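PDB 5W1I: LbaCas13a (C2c2) from Lachnospiraceae bacterium, which probably acts as a CRISPR RNA-guided ribonuclease that, like other Cas13a effectors, cleaves single-stranded RNA through paired HEPN domains once a matching target RNA is recognised. Local coordinates for residues K67-F72 and L101-M106; V92-R97 and I169-S174; S571-F576 and E629-R634; I1236-N1241 and K1308-D1313. All coordinates share one frame; numbering follows the deposited sequence.

Contact 1: K67-F72 and L101-M106; sequences KLYRIF and LVLSDM
V102 CG1 sits over one face of the R70 guanidinium, 3.6 Å from R70 NH1. In the mainly helical N-terminal part of the chain, V102 is the N-cap of the short helix 103-106, and loop 67-72 runs past that helix start in roughly the reverse direction. A bend at chi2 (-70°) curls the arginine back onto its own loop. There NH1 reaches K67 O in the carbonyl plane, on a lone pair, at 3.2 Å, and Y69 O from above its carbonyl plane at 3.0 Å; with NE held by N96 O of helix 83-96, the group's rotation is fixed. I71 crosses L101 at about a right angle, CD1 to CD2 3.6 Å. The Y69 ring meets L103 CD1 obliquely, while its hydroxyl bonds D229 on helix 218-230. Between the backbones lies ordered water. One bridges I71 N and L101 O, and another accepts from S104 N at 2.8 Å. A third donates to L101 O and, at 2.6 Å, to Y69 O while accepting from L103 N.

Contact 2: V92-R97 and I169-S174; sequences VKKINR and IDNKVS
K94 O, near the end of helix 83-96, accepts a hydrogen bond from ND2 of N168, the residue just before I169, so the loop that packs on K94 is also tied to its backbone. The rest of the contact is mainly apolar and small. I169 crosses the lysine chain at about a right angle and sets its CD1 against two of the lysine's carbons, 3.7 Å from K94 CB and 3.6 Å from K94 CE. The bend at chi3 (64°) is what folds the outer part of the lysine back over that methyl; the aliphatic chain is thus used as a greasy surface while the ammonium passes on toward N171. There the model is doubtful: K94 NZ and N171 OD1 are placed too close together, and no particular bond can be read from them. I95 CG1, from the next residue of the helix, approaches I169 CD1 more loosely at 4.3 Å. R97, where the chain leaves the helix, turns back so that K94 CG lies at the edge of its guanidinium, in plane. In the wider fold, I169 and V173 both lean on I91 of helix 83-96 and on F207, and N171 touches F87. The loop therefore runs alongside helix 83-96 as it connects helix 158-166 to helix 175-185, with S174 as the N-cap of the latter.

Contact 3: S571-F576 and E629-R634; sequences SLWTDF and EHETER
H630 and W573 come together through their first torsions: H630 CG stands anti to the backbone N (chi1 -175°), while W573 CG is anti to the carbonyl carbon (chi1 -61°). With F576 they form an aromatic cluster, built where the type I turn W573-F576 meets helix 621-632 in what is probably the first HEPN domain. The indole's six-membered ring and the imidazole make an offset stack, centroids 4.2 Å apart and planes at 28°, with H630 CD2 over the indole face. F576 turns its edge toward the imidazole face in an offset edge-to-face pair. In the imidazole's own plane, H630 NE2 donates to L572 O at 2.9 Å. D575 OD1 also comes to the ring edge, 3.3 Å from H630 CE1, and its charge would probably favour a protonated ring. E631 CG meets W573 CZ2 obliquely, its carboxylate taken by R911 and Y907, while W573 NE1 bonds F567 O. L572 CD2 lies over the centre of one face of the R634 guanidinium, 3.3 Å from R634 CZ.

Contact 4: I1236-N1241 and K1308-D1313; sequences ISEHDN and KMIGID
Charge joins E1238 to K1308: K1308 NZ meets E1238 OE1 at 2.7 Å, on the syn side and slightly out of the carboxylate plane. Each has a second partner on helix 1262-1273, R1272 for the glutamate and D1271 for the lysine, so four charges alternate, and K1308 also packs on a sugar of the bound RNA. Hydrogen bonds come from one amide, N1241, which grips both backbone polar atoms of G1311. Its OD1 takes G1311 N at 2.6 Å, nearly straight and on a lone pair; its ND2 gives to G1311 O at 3.1 Å, from well above that carbonyl's plane. Carbon contacts complete the interface: I1310 CG2 to S1237 CB, 3.8 Å, and I1312 CG1 to D1240 CB, 3.7 Å. G1311 itself has phi 91°, where a CB would jam against the preceding carbonyl. The arrangement ties the end of strand 1297-1310, an inner strand of a four-stranded antiparallel sheet, to the start of helix 1239-1250, which runs into an R-X4-H sequence consistent with Cas13a's second HEPN domain.

Contacts 1 and 2 are neighbours in the N-terminal part and both use helix 83-96; L101 N of contact 1 reaches I95 O of contact 2 at 2.9 Å, a probable hydrogen bond. Their segments alternate along the chain. Contact 1 is the more buried and relies on water between backbones, whereas contact 2 is partly exposed and chiefly aliphatic. Contact 3, centred about 76 Å from contact 1 and on the opposite side of the chain's centre, trades water for stacked rings. Contact 4, about 50 Å from contact 3 between centres, depends on charge and an amide instead, and lies closest to the RNA, about 4 Å at the nearest atoms.

Contact 1: K67-F72 and L101-M106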
loop_
_atom_site.group_PDB
_atom_site.type_symbol
_atom_site.label_atom_id
_atom_site.label_comp_id
_atom_site.label_asym_id
_atom_site.label_seq_id
_atom_site.Cartn_x
_atom_site.Cartn_y
_atom_site.Cartn_z
ATOM N N LYS B 67 -5.003 -32.031 -20.993
ATOM C CA LYS B 67 -4.597 -33.315 -20.427
ATOM C C LYS B 67 -5.134 -33.494 -19.010
ATOM O O LYS B 67 -5.800 -34.490 -18.705
ATOM C CB LYS B 67 -3.073 -33.439 -20.451
ATOM C CG LYS B 67 -2.568 -34.830 -20.101
ATOM C CD LYS B 67 -1.083 -34.976 -20.392
ATOM C CE LYS B 67 -0.585 -36.360 -20.015
ATOM N NZ LYS B 67 -1.303 -37.436 -20.752
ATOM N N LEU B 68 -4.846 -32.539 -18.126
ATOM C CA LEU B 68 -5.210 -32.642 -16.718
ATOM C C LEU B 68 -6.596 -32.078 -16.408
ATOM O O LEU B 68 -6.870 -31.742 -15.249
ATOM C CB LEU B 68 -4.153 -31.958 -15.850
ATOM C CG LEU B 68 -2.737 -32.524 -15.983
ATOM C CD1 LEU B 68 -1.818 -31.931 -14.928
ATOM C CD2 LEU B 68 -2.750 -34.045 -15.892
ATOM N N TYR B 69 -7.473 -31.972 -17.404
ATOM C CA TYR B 69 -8.830 -31.497 -17.160
ATOM C C TYR B 69 -9.612 -32.531 -16.355
ATOM O O TYR B 69 -9.730 -33.691 -16.765
ATOM C CB TYR B 69 -9.541 -31.200 -18.479
ATOM C CG TYR B 69 -10.954 -30.681 -18.306
ATOM C CD1 TYR B 69 -12.033 -31.554 -18.218
ATOM C CD2 TYR B 69 -11.207 -29.319 -18.221
ATOM C CE1 TYR B 69 -13.321 -31.084 -18.053
ATOM C CE2 TYR B 69 -12.493 -28.839 -18.059
ATOM C CZ TYR B 69 -13.546 -29.727 -17.975
ATOM O OH TYR B 69 -14.829 -29.253 -17.810
ATOM N N ARG B 70 -10.139 -32.111 -15.207
ATOM C CA ARG B 70 -11.024 -32.925 -14.388
ATOM C C ARG B 70 -12.205 -32.070 -13.949
ATOM O O ARG B 70 -12.061 -30.870 -13.706
ATOM C CB ARG B 70 -10.307 -33.492 -13.153
ATOM C CG ARG B 70 -9.049 -34.294 -13.454
ATOM C CD ARG B 70 -9.374 -35.616 -14.130
ATOM N NE ARG B 70 -8.195 -36.473 -14.249
ATOM C CZ ARG B 70 -7.287 -36.366 -15.214
ATOM N NH1 ARG B 70 -7.412 -35.432 -16.148
ATOM N NH2 ARG B 70 -6.248 -37.190 -15.244
ATOM N N ILE B 71 -13.381 -32.696 -13.844
ATOM C CA ILE B 71 -14.558 -31.951 -13.411
ATOM C C ILE B 71 -14.525 -31.661 -11.916
ATOM O O ILE B 71 -15.213 -30.744 -11.455
ATOM C CB ILE B 71 -15.857 -32.690 -13.791
ATOM C CG1 ILE B 71 -16.001 -33.988 -12.994
ATOM C CG2 ILE B 71 -15.903 -32.957 -15.291
ATOM C CD1 ILE B 71 -17.390 -34.584 -13.062
ATOM N N PHE B 72 -13.745 -32.415 -11.143
ATOM C CA PHE B 72 -13.588 -32.177 -9.715
ATOM C C PHE B 72 -12.170 -31.700 -9.430
ATOM O O PHE B 72 -11.205 -32.224 -9.993
ATOM C CB PHE B 72 -13.882 -33.442 -8.904
ATOM C CG PHE B 72 -15.295 -33.934 -9.032
ATOM C CD1 PHE B 72 -16.356 -33.164 -8.586
ATOM C CD2 PHE B 72 -15.563 -35.175 -9.587
ATOM C CE1 PHE B 72 -17.659 -33.617 -8.700
ATOM C CE2 PHE B 72 -16.862 -35.634 -9.702
ATOM C CZ PHE B 72 -17.911 -34.855 -9.259
ATOM N N LEU B 101 -13.224 -40.661 -15.183
ATOM C CA LEU B 101 -13.769 -39.607 -16.038
ATOM C C LEU B 101 -12.640 -38.660 -16.453
ATOM O O LEU B 101 -12.501 -37.534 -15.971
ATOM C CB LEU B 101 -14.894 -38.871 -15.324
ATOM C CG LEU B 101 -15.844 -38.079 -16.223
ATOM C CD1 LEU B 101 -16.523 -39.002 -17.222
ATOM C CD2 LEU B 101 -16.875 -37.340 -15.390
ATOM N N VAL B 102 -11.818 -39.157 -17.372
ATOM C CA VAL B 102 -10.704 -38.410 -17.941
ATOM C C VAL B 102 -11.044 -38.158 -19.404
ATOM O O VAL B 102 -10.960 -39.067 -20.240
ATOM C CB VAL B 102 -9.376 -39.161 -17.794
ATOM C CG1 VAL B 102 -8.213 -38.267 -18.201
ATOM C CG2 VAL B 102 -9.204 -39.655 -16.367
ATOM N N LEU B 103 -11.434 -36.919 -19.722
ATOM C CA LEU B 103 -11.912 -36.617 -21.068
ATOM C C LEU B 103 -10.799 -36.725 -22.101
ATOM O O LEU B 103 -11.056 -37.129 -23.241
ATOM C CB LEU B 103 -12.537 -35.225 -21.108
ATOM C CG LEU B 103 -14.024 -35.152 -20.760
ATOM C CD1 LEU B 103 -14.567 -33.768 -21.066
ATOM C CD2 LEU B 103 -14.803 -36.216 -21.518
ATOM N N SER B 104 -9.565 -36.366 -21.732
ATOM C CA SER B 104 -8.462 -36.437 -22.686
ATOM C C SER B 104 -8.208 -37.859 -23.161
ATOM O O SER B 104 -7.634 -38.046 -24.238
ATOM C CB SER B 104 -7.188 -35.853 -22.074
ATOM O OG SER B 104 -6.734 -36.632 -20.981
ATOM N N ASP B 105 -8.619 -38.862 -22.384
ATOM C CA ASP B 105 -8.475 -40.254 -22.788
ATOM C C ASP B 105 -9.721 -40.771 -23.498
ATOM O O ASP B 105 -9.612 -41.554 -24.448
ATOM C CB ASP B 105 -8.177 -41.133 -21.569
ATOM C CG ASP B 105 -6.916 -40.712 -20.838
ATOM O OD1 ASP B 105 -6.176 -39.856 -21.365
ATOM O OD2 ASP B 105 -6.665 -41.240 -19.733
ATOM N N MET B 106 -10.905 -40.344 -23.052
ATOM C CA MET B 106 -12.146 -40.790 -23.680
ATOM C C MET B 106 -12.284 -40.248 -25.097
ATOM O O MET B 106 -12.752 -40.957 -25.995
ATOM C CB MET B 106 -13.344 -40.364 -22.832
ATOM C CG MET B 106 -13.349 -40.924 -21.418
ATOM S SD MET B 106 -14.463 -40.021 -20.321
ATOM C CE MET B 106 -15.978 -40.049 -21.275
HETATM O O HOH W 1 -8.737 -34.910 -19.455
HETATM O O HOH W 2 -11.929 -35.037 -17.197
HETATM O O HOH W 3 -13.144 -35.724 -13.906
#

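Contact 2: V92-R97 and I169-S174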
loop_
_atom_site.group_PDB
_atom_site.type_symbol
_atom_site.label_atom_id
_atom_site.label_comp_id
_atom_site.label_asym_id
_atom_site.label_seq_id
_atom_site.Cartn_x
_atom_site.Cartn_y
_atom_site.Cartn_z
ATOM N N VAL B 92 -13.473 -38.355 -5.089
ATOM C CA VAL B 92 -13.121 -37.469 -6.194
ATOM C C VAL B 92 -11.801 -37.882 -6.833
ATOM O O VAL B 92 -11.587 -37.651 -8.028
ATOM C CB VAL B 92 -13.079 -36.003 -5.722
ATOM C CG1 VAL B 92 -14.472 -35.525 -5.350
ATOM C CG2 VAL B 92 -12.124 -35.842 -4.552
ATOM N N LYS B 93 -10.902 -38.505 -6.069
ATOM C CA LYS B 93 -9.638 -38.933 -6.657
ATOM C C LYS B 93 -9.809 -40.204 -7.479
ATOM O O LYS B 93 -9.219 -40.330 -8.557
ATOM C CB LYS B 93 -8.583 -39.139 -5.567
ATOM C CG LYS B 93 -8.122 -37.857 -4.866
ATOM C CD LYS B 93 -8.200 -36.621 -5.763
ATOM C CE LYS B 93 -7.076 -36.572 -6.788
ATOM N NZ LYS B 93 -7.289 -35.467 -7.762
ATOM N N LYS B 94 -10.618 -41.147 -6.990
ATOM C CA LYS B 94 -10.916 -42.349 -7.761
ATOM C C LYS B 94 -11.642 -42.020 -9.061
ATOM O O LYS B 94 -11.416 -42.682 -10.081
ATOM C CB LYS B 94 -11.719 -43.323 -6.893
ATOM C CG LYS B 94 -10.875 -43.952 -5.781
ATOM C CD LYS B 94 -11.687 -44.341 -4.547
ATOM C CE LYS B 94 -12.707 -45.423 -4.823
ATOM N NZ LYS B 94 -13.530 -45.720 -3.618
ATOM N N ILE B 95 -12.497 -40.996 -9.054
ATOM C CA ILE B 95 -13.168 -40.582 -10.283
ATOM C C ILE B 95 -12.174 -39.951 -11.252
ATOM O O ILE B 95 -12.316 -40.083 -12.475
ATOM C CB ILE B 95 -14.335 -39.629 -9.953
ATOM C CG1 ILE B 95 -15.430 -40.376 -9.187
ATOM C CG2 ILE B 95 -14.907 -38.990 -11.214
ATOM C CD1 ILE B 95 -16.630 -39.517 -8.840
ATOM N N ASN B 96 -11.145 -39.282 -10.734
ATOM C CA ASN B 96 -10.174 -38.574 -11.557
ATOM C C ASN B 96 -8.988 -39.434 -11.986
ATOM O O ASN B 96 -8.209 -38.996 -12.839
ATOM C CB ASN B 96 -9.670 -37.330 -10.816
ATOM C CG ASN B 96 -10.704 -36.216 -10.775
ATOM O OD1 ASN B 96 -11.816 -36.368 -11.281
ATOM N ND2 ASN B 96 -10.343 -35.091 -10.167
ATOM N N ARG B 97 -8.824 -40.633 -11.427
ATOM C CA ARG B 97 -7.715 -41.498 -11.810
ATOM C C ARG B 97 -7.958 -42.094 -13.196
ATOM O O ARG B 97 -8.940 -41.785 -13.876
ATOM C CB ARG B 97 -7.510 -42.604 -10.775
ATOM C CG ARG B 97 -6.873 -42.137 -9.474
ATOM C CD ARG B 97 -6.478 -43.303 -8.576
ATOM N NE ARG B 97 -7.610 -44.158 -8.231
ATOM C CZ ARG B 97 -7.814 -45.371 -8.735
ATOM N NH1 ARG B 97 -6.959 -45.879 -9.612
ATOM N NH2 ARG B 97 -8.871 -46.079 -8.359
ATOM N N ILE B 169 -14.802 -46.939 -8.417
ATOM C CA ILE B 169 -15.524 -46.750 -7.163
ATOM C C ILE B 169 -16.098 -48.092 -6.731
ATOM O O ILE B 169 -16.875 -48.711 -7.468
ATOM C CB ILE B 169 -16.641 -45.704 -7.306
ATOM C CG1 ILE B 169 -16.059 -44.320 -7.609
ATOM C CG2 ILE B 169 -17.501 -45.665 -6.049
ATOM C CD1 ILE B 169 -15.406 -43.655 -6.421
ATOM N N ASP B 170 -15.712 -48.542 -5.536
ATOM C CA ASP B 170 -16.275 -49.741 -4.934
ATOM C C ASP B 170 -17.167 -49.444 -3.735
ATOM O O ASP B 170 -17.732 -50.379 -3.156
ATOM C CB ASP B 170 -15.155 -50.696 -4.502
ATOM C CG ASP B 170 -14.288 -51.151 -5.661
ATOM O OD1 ASP B 170 -14.571 -50.758 -6.814
ATOM O OD2 ASP B 170 -13.321 -51.904 -5.419
ATOM N N ASN B 171 -17.310 -48.182 -3.347
ATOM C CA ASN B 171 -18.064 -47.809 -2.160
ATOM C C ASN B 171 -19.473 -47.357 -2.526
ATOM O O ASN B 171 -19.730 -46.893 -3.640
ATOM C CB ASN B 171 -17.357 -46.693 -1.390
ATOM C CG ASN B 171 -15.852 -46.843 -1.397
ATOM O OD1 ASN B 171 -15.180 -46.410 -2.332
ATOM N ND2 ASN B 171 -15.313 -47.465 -0.355
ATOM N N LYS B 172 -20.384 -47.502 -1.569
ATOM C CA LYS B 172 -21.726 -46.956 -1.702
ATOM C C LYS B 172 -21.718 -45.498 -1.262
ATOM O O LYS B 172 -21.135 -45.157 -0.227
ATOM C CB LYS B 172 -22.722 -47.759 -0.866
ATOM C CG LYS B 172 -23.036 -49.139 -1.419
ATOM C CD LYS B 172 -23.963 -49.931 -0.500
ATOM C CE LYS B 172 -25.291 -49.218 -0.263
ATOM N NZ LYS B 172 -25.284 -48.364 0.959
ATOM N N VAL B 173 -22.357 -44.638 -2.047
ATOM C CA VAL B 173 -22.469 -43.226 -1.709
ATOM C C VAL B 173 -23.941 -42.856 -1.618
ATOM O O VAL B 173 -24.801 -43.464 -2.262
ATOM C CB VAL B 173 -21.739 -42.323 -2.727
ATOM C CG1 VAL B 173 -20.272 -42.712 -2.830
ATOM C CG2 VAL B 173 -22.412 -42.399 -4.082
ATOM N N SER B 174 -24.225 -41.851 -0.799
ATOM C CA SER B 174 -25.573 -41.365 -0.557
ATOM C C SER B 174 -25.777 -40.030 -1.265
ATOM O O SER B 174 -24.864 -39.483 -1.891
ATOM C CB SER B 174 -25.832 -41.241 0.946
ATOM O OG SER B 174 -24.843 -40.435 1.564
#

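Contact 3: S571-F576 and E629-R634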
loop_
_atom_site.group_PDB
_atom_site.type_symbol
_atom_site.label_atom_id
_atom_site.label_comp_id
_atom_site.label_asym_id
_atom_site.label_seq_id
_atom_site.Cartn_x
_atom_site.Cartn_y
_atom_site.Cartn_z
ATOM N N SER B 571 27.291 20.321 21.152
ATOM C CA SER B 571 28.731 20.220 21.360
ATOM C C SER B 571 29.489 20.008 20.056
ATOM O O SER B 571 30.698 20.254 20.006
ATOM C CB SER B 571 29.046 19.085 22.337
ATOM O OG SER B 571 28.818 17.820 21.740
ATOM N N LEU B 572 28.807 19.560 19.005
ATOM C CA LEU B 572 29.418 19.339 17.701
ATOM C C LEU B 572 29.408 20.585 16.826
ATOM O O LEU B 572 29.878 20.525 15.684
ATOM C CB LEU B 572 28.705 18.194 16.973
ATOM C CG LEU B 572 29.117 16.746 17.261
ATOM C CD1 LEU B 572 29.189 16.440 18.749
ATOM C CD2 LEU B 572 28.144 15.805 16.584
ATOM N N TRP B 573 28.886 21.707 17.330
ATOM C CA TRP B 573 28.770 22.934 16.549
ATOM C C TRP B 573 29.435 24.116 17.244
ATOM O O TRP B 573 29.078 25.268 16.972
ATOM C CB TRP B 573 27.300 23.247 16.258
ATOM C CG TRP B 573 26.616 22.180 15.461
ATOM C CD1 TRP B 573 26.113 21.002 15.931
ATOM C CD2 TRP B 573 26.357 22.194 14.054
ATOM N NE1 TRP B 573 25.560 20.279 14.902
ATOM C CE2 TRP B 573 25.696 20.989 13.738
ATOM C CE3 TRP B 573 26.619 23.108 13.027
ATOM C CZ2 TRP B 573 25.294 20.675 12.442
ATOM C CZ3 TRP B 573 26.220 22.794 11.742
ATOM C CH2 TRP B 573 25.565 21.588 11.459
ATOM N N THR B 574 30.391 23.858 18.140
ATOM C CA THR B 574 31.064 24.941 18.848
ATOM C C THR B 574 31.917 25.797 17.921
ATOM O O THR B 574 32.175 26.963 18.240
ATOM C CB THR B 574 31.933 24.379 19.975
ATOM O OG1 THR B 574 32.910 23.483 19.431
ATOM C CG2 THR B 574 31.074 23.633 20.987
ATOM N N ASP B 575 32.356 25.252 16.787
ATOM C CA ASP B 575 33.175 25.980 15.828
ATOM C C ASP B 575 32.371 26.496 14.641
ATOM O O ASP B 575 32.962 26.975 13.669
ATOM C CB ASP B 575 34.320 25.095 15.333
ATOM C CG ASP B 575 33.831 23.888 14.555
ATOM O OD1 ASP B 575 32.714 23.407 14.839
ATOM O OD2 ASP B 575 34.563 23.424 13.656
ATOM N N PHE B 576 31.043 26.407 14.695
ATOM C CA PHE B 576 30.225 26.871 13.580
ATOM C C PHE B 576 29.879 28.344 13.767
ATOM O O PHE B 576 29.425 28.734 14.850
ATOM C CB PHE B 576 28.947 26.053 13.466
ATOM C CG PHE B 576 28.160 26.326 12.215
ATOM C CD1 PHE B 576 28.496 25.707 11.022
ATOM C CD2 PHE B 576 27.088 27.202 12.232
ATOM C CE1 PHE B 576 27.775 25.956 9.869
ATOM C CE2 PHE B 576 26.363 27.455 11.082
ATOM C CZ PHE B 576 26.707 26.831 9.900
ATOM N N GLU B 629 27.280 21.303 4.822
ATOM C CA GLU B 629 28.713 21.081 4.653
ATOM C C GLU B 629 29.371 20.701 5.973
ATOM O O GLU B 629 30.263 19.845 6.007
ATOM C CB GLU B 629 29.373 22.326 4.057
ATOM C CG GLU B 629 30.888 22.224 3.940
ATOM C CD GLU B 629 31.485 23.316 3.075
ATOM O OE1 GLU B 629 30.883 24.406 2.986
ATOM O OE2 GLU B 629 32.563 23.087 2.488
ATOM N N HIS B 630 28.942 21.327 7.071
ATOM C CA HIS B 630 29.482 20.981 8.383
ATOM C C HIS B 630 29.195 19.526 8.730
ATOM O O HIS B 630 30.033 18.846 9.336
ATOM C CB HIS B 630 28.899 21.913 9.446
ATOM C CG HIS B 630 29.480 21.717 10.811
ATOM N ND1 HIS B 630 30.619 22.367 11.236
ATOM C CD2 HIS B 630 29.077 20.947 11.850
ATOM C CE1 HIS B 630 30.894 22.005 12.477
ATOM N NE2 HIS B 630 29.973 21.144 12.872
ATOM N N GLU B 631 28.020 19.024 8.345
ATOM C CA GLU B 631 27.666 17.642 8.650
ATOM C C GLU B 631 28.368 16.648 7.732
ATOM O O GLU B 631 28.575 15.496 8.125
ATOM C CB GLU B 631 26.150 17.460 8.568
ATOM C CG GLU B 631 25.385 18.255 9.617
ATOM C CD GLU B 631 24.140 17.537 10.100
ATOM O OE1 GLU B 631 23.185 17.405 9.308
ATOM O OE2 GLU B 631 24.119 17.103 11.272
ATOM N N THR B 632 28.732 17.061 6.516
ATOM C CA THR B 632 29.467 16.158 5.636
ATOM C C THR B 632 30.899 15.951 6.113
ATOM O O THR B 632 31.465 14.870 5.917
ATOM C CB THR B 632 29.465 16.689 4.202
ATOM O OG1 THR B 632 30.039 18.002 4.174
ATOM C CG2 THR B 632 28.049 16.735 3.652
ATOM N N GLU B 633 31.496 16.967 6.740
ATOM C CA GLU B 633 32.879 16.861 7.187
ATOM C C GLU B 633 33.046 15.895 8.350
ATOM O O GLU B 633 34.182 15.525 8.666
ATOM C CB GLU B 633 33.413 18.242 7.574
ATOM C CG GLU B 633 33.474 19.227 6.416
ATOM C CD GLU B 633 33.861 20.625 6.855
ATOM O OE1 GLU B 633 34.767 21.215 6.231
ATOM O OE2 GLU B 633 33.268 21.129 7.832
ATOM N N ARG B 634 31.954 15.481 8.991
ATOM C CA ARG B 634 31.999 14.487 10.053
ATOM C C ARG B 634 31.492 13.126 9.594
ATOM O O ARG B 634 31.373 12.211 10.413
ATOM C CB ARG B 634 31.197 14.962 11.267
ATOM C CG ARG B 634 29.697 15.021 11.042
ATOM C CD ARG B 634 28.965 15.442 12.305
ATOM N NE ARG B 634 28.967 14.381 13.308
ATOM C CZ ARG B 634 27.871 13.875 13.862
ATOM N NH1 ARG B 634 26.677 14.341 13.522
ATOM N NH2 ARG B 634 27.969 12.911 14.768
#

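Contact 4: I1236-N1241 and K1308-D1313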
loop_
_atom_site.group_PDB
_atom_site.type_symbol
_atom_site.label_atom_id
_atom_site.label_comp_id
_atom_site.label_asym_id
_atom_site.label_seq_id
_atom_site.Cartn_x
_atom_site.Cartn_y
_atom_site.Cartn_z
ATOM N N ILE B 1236 -22.334 15.992 2.715
ATOM C CA ILE B 1236 -22.074 17.414 2.935
ATOM C C ILE B 1236 -22.213 17.772 4.411
ATOM O O ILE B 1236 -21.465 18.608 4.935
ATOM C CB ILE B 1236 -23.010 18.267 2.057
ATOM C CG1 ILE B 1236 -22.782 17.956 0.578
ATOM C CG2 ILE B 1236 -22.796 19.751 2.321
ATOM C CD1 ILE B 1236 -21.460 18.462 0.055
ATOM N N SER B 1237 -23.160 17.139 5.107
ATOM C CA SER B 1237 -23.387 17.448 6.516
ATOM C C SER B 1237 -22.178 17.133 7.389
ATOM O O SER B 1237 -22.059 17.692 8.485
ATOM C CB SER B 1237 -24.608 16.683 7.028
ATOM O OG SER B 1237 -25.800 17.166 6.433
ATOM N N GLU B 1238 -21.287 16.251 6.940
ATOM C CA GLU B 1238 -20.116 15.858 7.710
ATOM C C GLU B 1238 -18.834 16.508 7.206
ATOM O O GLU B 1238 -17.745 16.119 7.645
ATOM C CB GLU B 1238 -19.963 14.336 7.696
ATOM C CG GLU B 1238 -21.192 13.581 8.166
ATOM C CD GLU B 1238 -20.963 12.085 8.226
ATOM O OE1 GLU B 1238 -20.916 11.539 9.344
ATOM O OE2 GLU B 1238 -20.801 11.459 7.156
ATOM N N HIS B 1239 -18.938 17.484 6.300
ATOM C CA HIS B 1239 -17.750 18.073 5.688
ATOM C C HIS B 1239 -16.813 18.667 6.734
ATOM O O HIS B 1239 -15.594 18.472 6.665
ATOM C CB HIS B 1239 -18.160 19.137 4.669
ATOM C CG HIS B 1239 -17.003 19.855 4.048
ATOM N ND1 HIS B 1239 -16.321 19.363 2.956
ATOM C CD2 HIS B 1239 -16.410 21.031 4.364
ATOM C CE1 HIS B 1239 -15.356 20.205 2.627
ATOM N NE2 HIS B 1239 -15.389 21.225 3.465
ATOM N N ASP B 1240 -17.361 19.402 7.705
ATOM C CA ASP B 1240 -16.522 19.992 8.742
ATOM C C ASP B 1240 -15.946 18.933 9.673
ATOM O O ASP B 1240 -14.880 19.141 10.263
ATOM C CB ASP B 1240 -17.319 21.027 9.538
ATOM C CG ASP B 1240 -17.687 22.242 8.709
ATOM O OD1 ASP B 1240 -16.974 22.532 7.725
ATOM O OD2 ASP B 1240 -18.690 22.910 9.042
ATOM N N ASN B 1241 -16.630 17.794 9.820
ATOM C CA ASN B 1241 -16.093 16.718 10.644
ATOM C C ASN B 1241 -14.913 16.030 9.969
ATOM O O ASN B 1241 -14.001 15.554 10.654
ATOM C CB ASN B 1241 -17.188 15.702 10.966
ATOM C CG ASN B 1241 -18.417 16.345 11.574
ATOM O OD1 ASN B 1241 -19.419 16.563 10.893
ATOM N ND2 ASN B 1241 -18.344 16.661 12.861
ATOM N N LYS B 1308 -20.424 9.257 16.465
ATOM C CA LYS B 1308 -19.750 10.300 15.706
ATOM C C LYS B 1308 -20.625 11.544 15.709
ATOM O O LYS B 1308 -21.847 11.458 15.855
ATOM C CB LYS B 1308 -19.460 9.873 14.261
ATOM C CG LYS B 1308 -20.705 9.765 13.392
ATOM C CD LYS B 1308 -20.369 9.428 11.949
ATOM C CE LYS B 1308 -21.623 9.049 11.177
ATOM N NZ LYS B 1308 -21.371 8.932 9.713
ATOM N N MET B 1309 -19.989 12.699 15.547
ATOM C CA MET B 1309 -20.689 13.971 15.503
ATOM C C MET B 1309 -20.932 14.393 14.059
ATOM O O MET B 1309 -20.124 14.119 13.168
ATOM C CB MET B 1309 -19.897 15.056 16.238
ATOM C CG MET B 1309 -19.699 14.784 17.724
ATOM S SD MET B 1309 -21.249 14.476 18.596
ATOM C CE MET B 1309 -22.015 16.092 18.506
ATOM N N ILE B 1310 -22.059 15.064 13.837
ATOM C CA ILE B 1310 -22.414 15.614 12.533
ATOM C C ILE B 1310 -22.393 17.129 12.658
ATOM O O ILE B 1310 -23.297 17.726 13.256
ATOM C CB ILE B 1310 -23.781 15.116 12.044
ATOM C CG1 ILE B 1310 -23.775 13.597 11.881
ATOM C CG2 ILE B 1310 -24.157 15.794 10.733
ATOM C CD1 ILE B 1310 -24.987 13.070 11.150
ATOM N N GLY B 1311 -21.359 17.751 12.102
ATOM C CA GLY B 1311 -21.196 19.184 12.194
ATOM C C GLY B 1311 -20.378 19.593 13.404
ATOM O O GLY B 1311 -20.116 18.812 14.322
ATOM N N ILE B 1312 -19.962 20.855 13.393
ATOM C CA ILE B 1312 -19.168 21.438 14.465
ATOM C C ILE B 1312 -19.974 22.571 15.083
ATOM O O ILE B 1312 -20.657 23.315 14.371
ATOM C CB ILE B 1312 -17.802 21.945 13.952
ATOM C CG1 ILE B 1312 -17.065 20.825 13.212
ATOM C CG2 ILE B 1312 -16.950 22.453 15.104
ATOM C CD1 ILE B 1312 -16.745 19.623 14.074
ATOM N N ASP B 1313 -19.901 22.697 16.407
ATOM C CA ASP B 1313 -20.644 23.746 17.091
ATOM C C ASP B 1313 -20.080 25.114 16.736
ATOM O O ASP B 1313 -18.866 25.291 16.597
ATOM C CB ASP B 1313 -20.597 23.538 18.606
ATOM C CG ASP B 1313 -21.441 22.363 19.060
ATOM O OD1 ASP B 1313 -22.544 22.173 18.506
ATOM O OD2 ASP B 1313 -21.003 21.631 19.973
#